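Local coordinates for protein acyl-CoA thioesterase II (Mycobacterium avium subsp. paratuberculosis, PDB 4R9Z) that adopts a double hot-dog fold and probably hydrolyses the thioester bond of fatty acyl-CoAs, at residues R19-F25 and A49-T53; W158-I164 and P175-D181; D234-R240 and S253-R259. All blocks are in the same frame, centred on the assembly; numbering follows the deposited sequence.

Contact 1: R19-F25 and A49-T53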
loop_
_atom_site.group_PDB
_atom_site.type_symbol
_atom_site.label_atom_id
_atom_site.label_comp_id
_atom_site.label_asym_id
_atom_site.label_seq_id
_atom_site.Cartn_x
_atom_site.Cartn_y
_atom_site.Cartn_z
ATOM N N ARG B 19 21.994 -4.116 16.415
ATOM C CA ARG B 19 21.942 -5.422 15.795
ATOM C C ARG B 19 22.267 -6.504 16.823
ATOM O O ARG B 19 23.281 -6.427 17.514
ATOM C CB ARG B 19 22.907 -5.500 14.618
ATOM C CG ARG B 19 22.781 -6.794 13.864
ATOM C CD ARG B 19 23.865 -6.965 12.833
ATOM N NE ARG B 19 23.659 -6.168 11.628
ATOM C CZ ARG B 19 23.055 -6.621 10.534
ATOM N NH1 ARG B 19 22.579 -7.859 10.503
ATOM N NH2 ARG B 19 22.920 -5.833 9.475
ATOM N N VAL B 20 21.393 -7.501 16.935
ATOM C CA VAL B 20 21.620 -8.621 17.841
ATOM C C VAL B 20 21.685 -9.938 17.076
ATOM O O VAL B 20 21.721 -11.011 17.672
ATOM C CB VAL B 20 20.524 -8.718 18.926
ATOM C CG1 VAL B 20 20.557 -7.492 19.817
ATOM C CG2 VAL B 20 19.155 -8.879 18.292
ATOM N N GLY B 21 21.692 -9.858 15.751
ATOM C CA GLY B 21 21.799 -11.052 14.934
ATOM C C GLY B 21 21.938 -10.742 13.460
ATOM O O GLY B 21 21.998 -9.584 13.065
ATOM N N GLN B 22 22.026 -11.779 12.641
ATOM C CA GLN B 22 22.098 -11.576 11.206
ATOM C C GLN B 22 20.798 -10.958 10.692
ATOM O O GLN B 22 20.803 -10.172 9.744
ATOM C CB GLN B 22 22.401 -12.899 10.495
ATOM C CG GLN B 22 22.481 -12.800 8.979
ATOM C CD GLN B 22 23.688 -12.019 8.493
ATOM O OE1 GLN B 22 24.473 -11.505 9.288
ATOM N NE2 GLN B 22 23.838 -11.923 7.174
ATOM N N TRP B 23 19.688 -11.289 11.342
ATOM C CA TRP B 23 18.390 -10.799 10.908
ATOM C C TRP B 23 17.591 -10.193 12.057
ATOM O O TRP B 23 16.359 -10.168 12.019
ATOM C CB TRP B 23 17.585 -11.928 10.268
ATOM C CG TRP B 23 18.252 -12.571 9.103
ATOM C CD1 TRP B 23 18.969 -13.723 9.109
ATOM C CD2 TRP B 23 18.272 -12.090 7.756
ATOM N NE1 TRP B 23 19.433 -14.000 7.849
ATOM C CE2 TRP B 23 19.022 -13.008 6.997
ATOM C CE3 TRP B 23 17.729 -10.970 7.115
ATOM C CZ2 TRP B 23 19.244 -12.847 5.632
ATOM C CZ3 TRP B 23 17.948 -10.811 5.756
ATOM C CH2 TRP B 23 18.701 -11.745 5.031
ATOM N N ARG B 24 18.280 -9.682 13.069
ATOM C CA ARG B 24 17.584 -9.268 14.275
ATOM C C ARG B 24 18.175 -8.002 14.861
ATOM O O ARG B 24 19.391 -7.832 14.916
ATOM C CB ARG B 24 17.596 -10.394 15.309
ATOM C CG ARG B 24 16.672 -11.545 14.940
ATOM C CD ARG B 24 16.482 -12.519 16.073
ATOM N NE ARG B 24 15.851 -13.749 15.607
ATOM C CZ ARG B 24 14.542 -13.978 15.626
ATOM N NH1 ARG B 24 13.710 -13.059 16.095
ATOM N NH2 ARG B 24 14.069 -15.133 15.178
ATOM N N PHE B 25 17.281 -7.104 15.259
ATOM C CA PHE B 25 17.638 -5.784 15.757
ATOM C C PHE B 25 16.759 -5.441 16.950
ATOM O O PHE B 25 15.658 -5.973 17.098
ATOM C CB PHE B 25 17.474 -4.714 14.673
ATOM C CG PHE B 25 18.205 -5.018 13.398
ATOM C CD1 PHE B 25 17.627 -5.826 12.429
ATOM C CD2 PHE B 25 19.456 -4.480 13.155
ATOM C CE1 PHE B 25 18.293 -6.109 11.255
ATOM C CE2 PHE B 25 20.126 -4.755 11.978
ATOM C CZ PHE B 25 19.544 -5.572 11.026
ATOM N N ALA B 49 15.665 -1.552 9.709
ATOM C CA ALA B 49 16.007 -2.940 9.944
ATOM C C ALA B 49 16.163 -3.667 8.619
ATOM O O ALA B 49 17.216 -4.227 8.332
ATOM C CB ALA B 49 14.948 -3.607 10.793
ATOM N N ALA B 50 15.132 -3.586 7.787
ATOM C CA ALA B 50 15.151 -4.206 6.472
ATOM C C ALA B 50 16.307 -3.682 5.626
ATOM O O ALA B 50 17.035 -4.457 5.008
ATOM C CB ALA B 50 13.825 -3.970 5.762
ATOM N N SER B 51 16.469 -2.364 5.609
ATOM C CA SER B 51 17.485 -1.711 4.790
ATOM C C SER B 51 18.901 -2.177 5.116
ATOM O O SER B 51 19.723 -2.332 4.218
ATOM C CB SER B 51 17.395 -0.197 4.955
ATOM O OG SER B 51 16.090 0.265 4.669
ATOM N N ARG B 52 19.183 -2.375 6.400
ATOM C CA ARG B 52 20.500 -2.830 6.844
ATOM C C ARG B 52 20.802 -4.283 6.476
ATOM O O ARG B 52 21.958 -4.703 6.515
ATOM C CB ARG B 52 20.639 -2.640 8.357
ATOM C CG ARG B 52 20.747 -1.179 8.759
ATOM C CD ARG B 52 20.731 -0.981 10.264
ATOM N NE ARG B 52 21.892 -1.567 10.922
ATOM C CZ ARG B 52 22.130 -1.469 12.224
ATOM N NH1 ARG B 52 21.291 -0.806 13.005
ATOM N NH2 ARG B 52 23.207 -2.033 12.744
ATOM N N THR B 53 19.769 -5.045 6.125
ATOM C CA THR B 53 19.949 -6.413 5.639
ATOM C C THR B 53 19.958 -6.451 4.117
ATOM O O THR B 53 20.020 -7.522 3.524
ATOM C CB THR B 53 18.851 -7.372 6.134
ATOM O OG1 THR B 53 17.612 -7.094 5.464
ATOM C CG2 THR B 53 18.691 -7.289 7.650
#

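Contact 2: W158-I164 and P175-D181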
loop_
_atom_site.group_PDB
_atom_site.type_symbol
_atom_site.label_atom_id
_atom_site.label_comp_id
_atom_site.label_asym_id
_atom_site.label_seq_id
_atom_site.Cartn_x
_atom_site.Cartn_y
_atom_site.Cartn_z
ATOM N N TRP B 158 10.667 16.647 16.420
ATOM C CA TRP B 158 11.931 16.684 15.683
ATOM C C TRP B 158 11.850 17.432 14.357
ATOM O O TRP B 158 12.846 17.511 13.636
ATOM C CB TRP B 158 12.466 15.278 15.420
ATOM C CG TRP B 158 11.525 14.376 14.699
ATOM C CD1 TRP B 158 10.475 13.697 15.237
ATOM C CD2 TRP B 158 11.540 14.051 13.301
ATOM N NE1 TRP B 158 9.837 12.966 14.265
ATOM C CE2 TRP B 158 10.470 13.165 13.068
ATOM C CE3 TRP B 158 12.353 14.425 12.227
ATOM C CZ2 TRP B 158 10.193 12.646 11.807
ATOM C CZ3 TRP B 158 12.075 13.906 10.973
ATOM C CH2 TRP B 158 11.004 13.028 10.773
ATOM N N PHE B 159 10.676 17.938 14.000
ATOM C CA PHE B 159 10.561 18.661 12.735
ATOM C C PHE B 159 9.779 19.968 12.859
ATOM O O PHE B 159 8.834 20.066 13.645
ATOM C CB PHE B 159 9.916 17.766 11.670
ATOM C CG PHE B 159 8.567 17.242 12.061
ATOM C CD1 PHE B 159 7.420 17.962 11.778
ATOM C CD2 PHE B 159 8.448 16.033 12.723
ATOM C CE1 PHE B 159 6.180 17.488 12.146
ATOM C CE2 PHE B 159 7.210 15.550 13.092
ATOM C CZ PHE B 159 6.074 16.278 12.801
ATOM N N GLU B 160 10.172 20.964 12.069
ATOM C CA GLU B 160 9.415 22.208 11.971
ATOM C C GLU B 160 8.314 22.047 10.936
ATOM O O GLU B 160 8.405 21.191 10.056
ATOM C CB GLU B 160 10.319 23.387 11.594
ATOM C CG GLU B 160 11.489 23.638 12.535
ATOM C CD GLU B 160 12.366 24.790 12.074
ATOM O OE1 GLU B 160 11.862 25.933 12.016
ATOM O OE2 GLU B 160 13.559 24.557 11.775
ATOM N N ARG B 161 7.295 22.896 11.010
ATOM C CA ARG B 161 6.162 22.763 10.107
ATOM C C ARG B 161 5.395 24.057 9.886
ATOM O O ARG B 161 5.148 24.818 10.819
ATOM C CB ARG B 161 5.200 21.711 10.650
ATOM C CG ARG B 161 4.930 21.864 12.133
ATOM C CD ARG B 161 4.130 20.702 12.673
ATOM N NE ARG B 161 2.804 20.634 12.072
ATOM C CZ ARG B 161 1.945 19.645 12.288
ATOM N NH1 ARG B 161 2.281 18.644 13.091
ATOM N NH2 ARG B 161 0.756 19.656 11.703
ATOM N N ARG B 162 4.976 24.274 8.649
ATOM C CA ARG B 162 4.102 25.389 8.331
ATOM C C ARG B 162 2.864 24.841 7.642
ATOM O O ARG B 162 2.938 24.375 6.505
ATOM C CB ARG B 162 4.795 26.399 7.416
ATOM C CG ARG B 162 6.056 27.031 7.970
ATOM C CD ARG B 162 5.808 27.789 9.254
ATOM N NE ARG B 162 7.071 28.132 9.901
ATOM C CZ ARG B 162 7.432 27.717 11.109
ATOM N NH1 ARG B 162 6.621 26.950 11.825
ATOM N NH2 ARG B 162 8.605 28.079 11.607
ATOM N N THR B 163 1.720 24.916 8.307
ATOM C CA THR B 163 0.505 24.426 7.686
ATOM C C THR B 163 0.009 25.540 6.766
ATOM O O THR B 163 -0.355 26.627 7.212
ATOM C CB THR B 163 -0.554 23.998 8.733
ATOM O OG1 THR B 163 -1.818 23.800 8.088
ATOM C CG2 THR B 163 -0.704 25.042 9.831
ATOM N N ILE B 164 0.031 25.257 5.469
ATOM C CA ILE B 164 -0.185 26.269 4.441
ATOM C C ILE B 164 -1.625 26.737 4.308
ATOM O O ILE B 164 -1.906 27.935 4.351
ATOM C CB ILE B 164 0.256 25.742 3.069
ATOM C CG1 ILE B 164 1.739 25.380 3.098
ATOM C CG2 ILE B 164 -0.048 26.756 1.971
ATOM C CD1 ILE B 164 2.184 24.624 1.882
ATOM N N PRO B 175 -2.232 20.767 3.025
ATOM C CA PRO B 175 -0.811 20.666 2.675
ATOM C C PRO B 175 0.066 21.471 3.626
ATOM O O PRO B 175 -0.390 22.470 4.182
ATOM C CB PRO B 175 -0.763 21.234 1.255
ATOM C CG PRO B 175 -1.897 22.200 1.223
ATOM C CD PRO B 175 -2.985 21.532 2.016
ATOM N N MET B 176 1.310 21.039 3.811
ATOM C CA MET B 176 2.187 21.681 4.780
ATOM C C MET B 176 3.627 21.763 4.287
ATOM O O MET B 176 4.054 20.978 3.435
ATOM C CB MET B 176 2.157 20.922 6.103
ATOM C CG MET B 176 2.900 19.599 6.047
ATOM S SD MET B 176 2.647 18.560 7.494
ATOM C CE MET B 176 3.071 19.675 8.818
ATOM N N TRP B 177 4.367 22.723 4.828
ATOM C CA TRP B 177 5.811 22.748 4.663
ATOM C C TRP B 177 6.412 22.105 5.895
ATOM O O TRP B 177 5.950 22.345 7.006
ATOM C CB TRP B 177 6.352 24.169 4.515
ATOM C CG TRP B 177 6.060 24.832 3.214
ATOM C CD1 TRP B 177 5.180 25.850 2.992
ATOM C CD2 TRP B 177 6.645 24.524 1.947
ATOM N NE1 TRP B 177 5.189 26.202 1.666
ATOM C CE2 TRP B 177 6.079 25.400 1.001
ATOM C CE3 TRP B 177 7.598 23.594 1.520
ATOM C CZ2 TRP B 177 6.429 25.371 -0.345
ATOM C CZ3 TRP B 177 7.946 23.568 0.184
ATOM C CH2 TRP B 177 7.366 24.453 -0.730
ATOM N N TRP B 178 7.443 21.295 5.712
ATOM C CA TRP B 178 8.129 20.728 6.860
ATOM C C TRP B 178 9.610 20.554 6.566
ATOM O O TRP B 178 10.021 20.380 5.411
ATOM C CB TRP B 178 7.506 19.388 7.265
ATOM C CG TRP B 178 7.996 18.236 6.454
ATOM C CD1 TRP B 178 7.565 17.855 5.214
ATOM C CD2 TRP B 178 9.031 17.318 6.820
ATOM N NE1 TRP B 178 8.264 16.752 4.791
ATOM C CE2 TRP B 178 9.172 16.404 5.758
ATOM C CE3 TRP B 178 9.851 17.181 7.945
ATOM C CZ2 TRP B 178 10.101 15.365 5.788
ATOM C CZ3 TRP B 178 10.769 16.152 7.974
ATOM C CH2 TRP B 178 10.888 15.255 6.901
ATOM N N ARG B 179 10.406 20.633 7.623
ATOM C CA ARG B 179 11.810 20.276 7.558
ATOM C C ARG B 179 12.229 19.763 8.927
ATOM O O ARG B 179 11.597 20.097 9.931
ATOM C CB ARG B 179 12.658 21.476 7.137
ATOM C CG ARG B 179 12.743 22.571 8.189
ATOM C CD ARG B 179 13.601 23.729 7.707
ATOM N NE ARG B 179 13.609 24.836 8.658
ATOM C CZ ARG B 179 14.394 25.903 8.553
ATOM N NH1 ARG B 179 15.237 26.008 7.535
ATOM N NH2 ARG B 179 14.335 26.864 9.464
ATOM N N PRO B 180 13.288 18.944 8.977
ATOM C CA PRO B 180 13.751 18.494 10.294
ATOM C C PRO B 180 14.377 19.650 11.068
ATOM O O PRO B 180 15.056 20.491 10.476
ATOM C CB PRO B 180 14.787 17.412 9.963
ATOM C CG PRO B 180 14.528 17.036 8.534
ATOM C CD PRO B 180 13.960 18.245 7.870
ATOM N N ASP B 181 14.161 19.675 12.378
ATOM C CA ASP B 181 14.695 20.741 13.215
ATOM C C ASP B 181 16.099 20.366 13.695
ATOM O O ASP B 181 16.283 19.912 14.828
ATOM C CB ASP B 181 13.770 21.013 14.403
ATOM C CG ASP B 181 14.156 22.268 15.170
ATOM O OD1 ASP B 181 14.797 23.157 14.569
ATOM O OD2 ASP B 181 13.821 22.364 16.370
#

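Contact 3: D234-R240 and S253-R259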
loop_
_atom_site.group_PDB
_atom_site.type_symbol
_atom_site.label_atom_id
_atom_site.label_comp_id
_atom_site.label_asym_id
_atom_site.label_seq_id
_atom_site.Cartn_x
_atom_site.Cartn_y
_atom_site.Cartn_z
ATOM N N ASP B 234 16.477 21.506 3.399
ATOM C CA ASP B 234 15.572 22.587 3.051
ATOM C C ASP B 234 14.145 22.108 3.316
ATOM O O ASP B 234 13.944 20.965 3.726
ATOM C CB ASP B 234 15.761 22.997 1.589
ATOM C CG ASP B 234 15.280 24.407 1.308
ATOM O OD1 ASP B 234 14.669 25.026 2.206
ATOM O OD2 ASP B 234 15.512 24.893 0.181
ATOM N N TRP B 235 13.159 22.979 3.118
ATOM C CA TRP B 235 11.771 22.620 3.403
ATOM C C TRP B 235 11.218 21.600 2.410
ATOM O O TRP B 235 11.662 21.527 1.259
ATOM C CB TRP B 235 10.881 23.865 3.409
ATOM C CG TRP B 235 11.174 24.802 4.534
ATOM C CD1 TRP B 235 12.106 25.800 4.549
ATOM C CD2 TRP B 235 10.538 24.828 5.817
ATOM N NE1 TRP B 235 12.086 26.449 5.761
ATOM C CE2 TRP B 235 11.133 25.872 6.557
ATOM C CE3 TRP B 235 9.524 24.073 6.411
ATOM C CZ2 TRP B 235 10.747 26.177 7.859
ATOM C CZ3 TRP B 235 9.143 24.377 7.708
ATOM C CH2 TRP B 235 9.754 25.422 8.416
ATOM N N LEU B 236 10.227 20.835 2.862
ATOM C CA LEU B 236 9.560 19.852 2.015
ATOM C C LEU B 236 8.055 20.088 1.998
ATOM O O LEU B 236 7.453 20.382 3.032
ATOM C CB LEU B 236 9.842 18.429 2.501
ATOM C CG LEU B 236 11.255 17.861 2.392
ATOM C CD1 LEU B 236 11.215 16.363 2.612
ATOM C CD2 LEU B 236 11.857 18.192 1.044
ATOM N N PHE B 237 7.455 19.939 0.822
ATOM C CA PHE B 237 6.011 20.085 0.661
ATOM C C PHE B 237 5.317 18.741 0.852
ATOM O O PHE B 237 5.583 17.793 0.115
ATOM C CB PHE B 237 5.689 20.650 -0.722
ATOM C CG PHE B 237 4.253 21.066 -0.901
ATOM C CD1 PHE B 237 3.298 20.155 -1.326
ATOM C CD2 PHE B 237 3.862 22.375 -0.674
ATOM C CE1 PHE B 237 1.977 20.540 -1.499
ATOM C CE2 PHE B 237 2.544 22.762 -0.853
ATOM C CZ PHE B 237 1.602 21.845 -1.261
ATOM N N TYR B 238 4.422 18.660 1.830
ATOM C CA TYR B 238 3.672 17.429 2.052
ATOM C C TYR B 238 2.185 17.659 1.854
ATOM O O TYR B 238 1.484 18.099 2.764
ATOM C CB TYR B 238 3.935 16.878 3.454
ATOM C CG TYR B 238 3.477 15.450 3.652
ATOM C CD1 TYR B 238 3.393 14.574 2.579
ATOM C CD2 TYR B 238 3.160 14.968 4.920
ATOM C CE1 TYR B 238 2.985 13.263 2.757
ATOM C CE2 TYR B 238 2.754 13.656 5.109
ATOM C CZ TYR B 238 2.669 12.810 4.023
ATOM O OH TYR B 238 2.267 11.505 4.200
ATOM N N ASP B 239 1.711 17.333 0.659
ATOM C CA ASP B 239 0.298 17.429 0.334
ATOM C C ASP B 239 -0.456 16.300 1.026
ATOM O O ASP B 239 -0.090 15.139 0.895
ATOM C CB ASP B 239 0.106 17.368 -1.181
ATOM C CG ASP B 239 -1.144 18.077 -1.641
ATOM O OD1 ASP B 239 -1.820 18.696 -0.792
ATOM O OD2 ASP B 239 -1.440 18.028 -2.854
ATOM N N ARG B 240 -1.506 16.650 1.764
ATOM C CA ARG B 240 -2.259 15.677 2.556
ATOM C C ARG B 240 -3.753 15.805 2.305
ATOM O O ARG B 240 -4.276 16.912 2.179
ATOM C CB ARG B 240 -1.993 15.867 4.052
ATOM C CG ARG B 240 -0.530 15.894 4.457
ATOM C CD ARG B 240 -0.375 16.164 5.959
ATOM N NE ARG B 240 -0.868 17.484 6.341
ATOM C CZ ARG B 240 -0.931 17.933 7.593
ATOM N NH1 ARG B 240 -0.528 17.171 8.601
ATOM N NH2 ARG B 240 -1.395 19.151 7.839
ATOM N N SER B 253 -4.178 10.288 2.184
ATOM C CA SER B 253 -3.337 10.237 0.998
ATOM C C SER B 253 -2.307 11.362 1.041
ATOM O O SER B 253 -2.595 12.461 1.516
ATOM C CB SER B 253 -4.189 10.329 -0.270
ATOM O OG SER B 253 -3.390 10.209 -1.435
ATOM N N GLY B 254 -1.103 11.085 0.553
ATOM C CA GLY B 254 -0.035 12.057 0.641
ATOM C C GLY B 254 0.968 12.023 -0.493
ATOM O O GLY B 254 1.306 10.968 -1.024
ATOM N N THR B 255 1.440 13.204 -0.868
ATOM C CA THR B 255 2.501 13.334 -1.850
ATOM C C THR B 255 3.511 14.327 -1.307
ATOM O O THR B 255 3.155 15.436 -0.917
ATOM C CB THR B 255 1.982 13.805 -3.214
ATOM O OG1 THR B 255 0.727 14.471 -3.041
ATOM C CG2 THR B 255 1.787 12.628 -4.145
ATOM N N MET B 256 4.771 13.922 -1.271
ATOM C CA MET B 256 5.810 14.767 -0.715
ATOM C C MET B 256 6.744 15.259 -1.809
ATOM O O MET B 256 7.117 14.498 -2.702
ATOM C CB MET B 256 6.593 14.007 0.348
ATOM C CG MET B 256 7.497 14.870 1.183
ATOM S SD MET B 256 8.234 13.895 2.495
ATOM C CE MET B 256 6.768 13.339 3.356
ATOM N N PHE B 257 7.124 16.531 -1.731
ATOM C CA PHE B 257 8.012 17.137 -2.723
ATOM C C PHE B 257 9.222 17.804 -2.076
ATOM O O PHE B 257 9.140 18.308 -0.952
ATOM C CB PHE B 257 7.277 18.188 -3.557
ATOM C CG PHE B 257 6.096 17.668 -4.324
ATOM C CD1 PHE B 257 4.849 17.571 -3.726
ATOM C CD2 PHE B 257 6.223 17.320 -5.658
ATOM C CE1 PHE B 257 3.753 17.113 -4.441
ATOM C CE2 PHE B 257 5.131 16.860 -6.380
ATOM C CZ PHE B 257 3.896 16.757 -5.769
ATOM N N ASN B 258 10.344 17.813 -2.791
ATOM C CA ASN B 258 11.442 18.715 -2.451
ATOM C C ASN B 258 11.042 20.137 -2.809
ATOM O O ASN B 258 10.198 20.336 -3.684
ATOM C CB ASN B 258 12.734 18.332 -3.182
ATOM C CG ASN B 258 13.381 17.084 -2.623
ATOM O OD1 ASN B 258 13.338 16.830 -1.419
ATOM N ND2 ASN B 258 13.993 16.296 -3.498
ATOM N N ARG B 259 11.639 21.123 -2.143
ATOM C CA ARG B 259 11.354 22.526 -2.446
ATOM C C ARG B 259 11.575 22.826 -3.923
ATOM O O ARG B 259 10.940 23.713 -4.485
ATOM C CB ARG B 259 12.212 23.455 -1.585
ATOM C CG ARG B 259 11.867 24.934 -1.742
ATOM C CD ARG B 259 12.443 25.775 -0.611
ATOM N NE ARG B 259 11.880 27.124 -0.582
ATOM C CZ ARG B 259 12.015 27.967 0.438
ATOM N NH1 ARG B 259 12.688 27.599 1.520
ATOM N NH2 ARG B 259 11.474 29.177 0.381
HETATM O O HOH W 1 13.443 29.046 4.186
HETATM O O HOH W 2 0.043 16.795 -4.426
#

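Contact 1: R19-F25 and A49-T53
F25, in strand 24-27 of the N-terminal hot-dog domain, packs against A49, R52 and T53 at the C-terminal end of helix 39-52, the long helix around which a hot-dog sheet curls. With its CG anti to its own carbonyl carbon (chi1 -54°), the ring turns one face to A49 CA, and A49 CB lies 3.8 Å from F25 CD1. Its edge meets the methyl of T53, CE1 to CG2 being 3.8 Å, while CE2 sits beneath the face of the R52 guanidinium, 3.8 Å from R52 NE. Ring and guanidinium are tilted by 58°, so this is no flat stack. W23 crosses T53 at about a right angle, with W23 CZ3 3.6 Å from T53 CB. The threonine is tethered by OG1 to A50 O (2.7 Å), an oxygen that also accepts T53 N, and OG1 is bonded to R92 as well. R19 curls back over F25: its guanidinium face covers CZ, NH1 donates to G21 O at 3.1 Å, and NH2 reaches R52 O in a weak bond of 3.3 Å. R52 turns its NH1 to L17 O. The chemistry is thus an apolar patch roofed by two arginines. Their like charges lie near one another, a cost that the carbonyl groups they meet, and the negative end of the helix dipole, would be expected to offset.

Contact 2: W158-I164 and P175-D181
E160 and R179 face each other across antiparallel strands, their side chains side by side and pointing the same way; R179 NE donates to E160 OE2 in a weakly directed salt bridge of 3.1 Å. Carboxylate and guanidinium planes stand 52° apart, so the pair is not a flat two-pronged one. R162, on the same face, adds only a long charge interaction with E160, and the D181 carboxylate lies close by, which might favour the arginine pairing. W177 projects on the same face, and I164, just past the strand, lays CD1 over its ring, I164 CD1 being 3.4 Å from W177 CD1. On the other face, M176 bends at its last torsion (chi3 -53°) to set CE over the R161 guanidinium, 3.6 Å from R161 CZ. The W178 ring is turned 82° from that of W158 in an oblique approach, W158 CZ3 to W178 CZ3 being 4.0 Å. The W178 edge also meets F159 CB. Behind these side chains is the backbone register: R162 and W177 form a hydrogen-bonded pair, R162 N to W177 O at 2.7 Å and W177 N to R162 O at 2.8 Å, and E160 with R179 repeats it. I164 N to P175 O and D181 N to W158 O close the two ends. W177 NE1 is held by P130 O. Strand 176-180 is bonded along its far side to strand 236-246, where F237 meets W177 edge-to-face, while W158 is packed among L194 and M198 of helix 188-201 and L8 and V11 of helix 8-15.

Contact 3: D234-R240 and S253-R259
Y238 and M256, a non-hydrogen-bonded antiparallel pair, are brought together by matching first torsions: each CG is turned opposite the main-chain nitrogen (chi1 -166° and -168°). A bend at the end of the methionine (chi3 -60°) then lays its methyl on the tyrosine. CE is 3.8 Å from the Y238 ring centroid, over the face in a CH-pi contact, and SD makes an oblique Met-aromatic approach; the opposite face carries R240 CG. M256 SD also touches L236 CD1 at 3.9 Å. On the other side of the strands, F237 and F257 run side by side, their CD1 atoms 3.9 Å apart, and D239 OD2 and T255 OG1 share a bridging water. The backbone fixes this register: F257 N to F237 O is 2.7 Å and F237 N to F257 O 2.9 Å, with a second such pair between D239 and T255. Beside the start of strand 236-246, R259 stretches to D234, NH1 to OD1 at 3.3 Å, a weak bond within a salt bridge; OD1 also takes W235 N from above the carboxylate plane at 2.7 Å. R259 NH2 has a further salt bridge with E133, and a water accepts from R259 NH1 and, weakly, from W235 NE1. These strands form the hairpin 236-246 and 249-258, flanked by strand 176-180 and strand 263-272. Helix 188-201 lies against the Y238 and M256 face: Y238 OH bonds S199 O, and M256 packs on V195 and M198.

How the contacts relate
Along the chain the three contacts follow in series, each closing before the next opens. Contact 1 belongs to the N-terminal hot-dog domain, where helix 39-52 meets a short strand; contacts 2 and 3 belong to the second. The two groups lie on opposite sides of the chain's centre: contact 1 is centred 31 Å from contact 2 and 30 Å from contact 3, with no touch. Contacts 2 and 3 have centres 9 Å apart and are directly joined, since strand 176-180 neighbours strand 236-246 and W178 O and M176 O probably accept L236 N and Y238 N. Strands 159-163, 176-180, 236-246 and 249-258 thus lie side by side in that order across the sheet, consistent with a double hot-dog fold.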